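PDB 4DZH: amidohydrolase from Xanthomonas campestris pv. campestris, which probably deaminates adenosine-type substrates such as 5'-methylthioadenosine, as a zinc-dependent member of the amidohydrolase superfamily. Local coordinates for residues Val76-His81 against Asn310-Thr315. Sequence-based numbering, arbitrary orientation.
Sequences VNAHTH and NLAIGT. With ZN (zinc ion), chain E.
The seam where the first strand of the amidohydrolase TIM barrel meets the last lies just beneath the zinc site, and Asn77 and Thr315 join its two sides. The axes of the short segments 76-80 and 310-313 stand at 82°, and the bonds are few. The Asn77 amide is used at both ends. Asn77 ND2 gives a nearly straight bond to Thr315 OG1 (2.9 Å), which lies in the amide plane. Asn77 OD1 accepts from Thr315 N at 3.0 Å, and weakly from His79 N in its own strand. With chi1 at -174°, the amide extends away from its own backbone N and reaches Thr315. Gly314 passes close to this amide, its CA 3.2 Å from Asn77 OD1. One direct backbone bond, Ala78 N to Ile313 O (2.9 Å), continues the seam, and a water bridges Val76 O and Ile313 N. The methyls of Ala78 and Ala312 touch beside this backbone bond (CB to CB 3.6 Å). Just beyond Ala78, the HxH pair binds zinc through His79 NE2 (2.1 Å) and His81 NE2 (2.0 Å). His228, Asp316 and a second water complete the site, while His79 ND1 is hydrogen-bonded to His226 NE2. Strand 133-139 flanks the first strand, and helices 326-341 and 349-363 pack against Ile313.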
# COMPACT_ATOMS: atom_id res chain seq x y z
N VAL A 76 1.53 3.32 -16.19
CA VAL A 76 1.71 4.70 -16.61
C VAL A 76 1.39 5.59 -15.42
O VAL A 76 0.23 5.64 -14.94
CB VAL A 76 0.79 5.00 -17.81
CG1 VAL A 76 0.86 6.50 -18.18
CG2 VAL A 76 1.16 4.13 -19.02
N ASN A 77 2.44 6.20 -14.86
CA ASN A 77 2.29 7.05 -13.71
C ASN A 77 1.97 8.44 -14.22
O ASN A 77 2.85 9.15 -14.68
CB ASN A 77 3.60 7.04 -12.88
CG ASN A 77 3.48 7.81 -11.56
OD1 ASN A 77 2.64 8.74 -11.39
ND2 ASN A 77 4.36 7.48 -10.60
N ALA A 78 0.70 8.80 -14.16
CA ALA A 78 0.21 9.96 -14.90
C ALA A 78 0.35 11.29 -14.16
O ALA A 78 -0.23 12.31 -14.61
CB ALA A 78 -1.27 9.70 -15.32
N HIS A 79 1.11 11.33 -13.05
CA HIS A 79 1.44 12.61 -12.41
C HIS A 79 2.65 12.51 -11.51
O HIS A 79 2.57 11.97 -10.41
CB HIS A 79 0.27 13.13 -11.56
CG HIS A 79 0.53 14.51 -11.01
ND1 HIS A 79 0.71 15.60 -11.82
CD2 HIS A 79 0.72 14.95 -9.74
CE1 HIS A 79 0.93 16.68 -11.07
NE2 HIS A 79 0.94 16.32 -9.80
N THR A 80 3.79 13.04 -11.98
CA THR A 80 5.01 12.99 -11.17
C THR A 80 5.69 14.35 -11.01
O THR A 80 5.57 15.25 -11.85
CB THR A 80 6.06 12.01 -11.76
OG1 THR A 80 6.34 12.37 -13.13
CG2 THR A 80 5.49 10.57 -11.72
N HIS A 81 6.46 14.48 -9.92
CA HIS A 81 7.42 15.56 -9.74
C HIS A 81 8.70 14.83 -9.35
O HIS A 81 9.09 14.82 -8.18
CB HIS A 81 7.00 16.53 -8.61
CG HIS A 81 5.62 17.10 -8.76
ND1 HIS A 81 5.28 17.94 -9.80
CD2 HIS A 81 4.51 16.96 -7.99
CE1 HIS A 81 4.01 18.29 -9.67
NE2 HIS A 81 3.51 17.68 -8.60
N ASN A 310 -12.30 9.84 -18.90
CA ASN A 310 -11.03 9.10 -18.92
C ASN A 310 -10.24 9.29 -17.62
O ASN A 310 -9.89 10.41 -17.27
CB ASN A 310 -10.17 9.47 -20.11
CG ASN A 310 -8.94 8.60 -20.17
OD1 ASN A 310 -9.03 7.39 -20.44
ND2 ASN A 310 -7.80 9.19 -19.87
N LEU A 311 -10.00 8.20 -16.88
CA LEU A 311 -9.36 8.27 -15.56
C LEU A 311 -7.99 7.61 -15.59
O LEU A 311 -7.83 6.49 -16.08
CB LEU A 311 -10.22 7.59 -14.49
CG LEU A 311 -9.87 7.74 -13.00
CD1 LEU A 311 -10.09 9.17 -12.52
CD2 LEU A 311 -10.63 6.80 -12.14
N ALA A 312 -6.99 8.35 -15.09
CA ALA A 312 -5.64 7.81 -14.90
C ALA A 312 -5.22 7.89 -13.44
O ALA A 312 -5.91 8.47 -12.59
CB ALA A 312 -4.68 8.62 -15.77
N ILE A 313 -4.06 7.29 -13.13
CA ILE A 313 -3.58 7.20 -11.77
C ILE A 313 -2.14 7.71 -11.75
O ILE A 313 -1.36 7.44 -12.66
CB ILE A 313 -3.66 5.73 -11.26
CG1 ILE A 313 -5.13 5.30 -11.15
CG2 ILE A 313 -2.96 5.57 -9.87
CD1 ILE A 313 -5.34 3.83 -10.84
N GLY A 314 -1.83 8.50 -10.73
CA GLY A 314 -0.48 9.02 -10.55
C GLY A 314 -0.10 9.01 -9.07
O GLY A 314 -0.96 8.90 -8.16
N THR A 315 1.18 9.17 -8.77
CA THR A 315 1.67 9.09 -7.40
C THR A 315 1.90 10.48 -6.76
O THR A 315 1.99 10.55 -5.52
CB THR A 315 3.00 8.25 -7.27
OG1 THR A 315 4.00 8.84 -8.12
CG2 THR A 315 2.78 6.76 -7.66
ZN ZN E . 1.57 17.54 -8.26
O HOH W 1 -2.53 6.03 -15.26
O HOH W 2 0.43 17.94 -6.64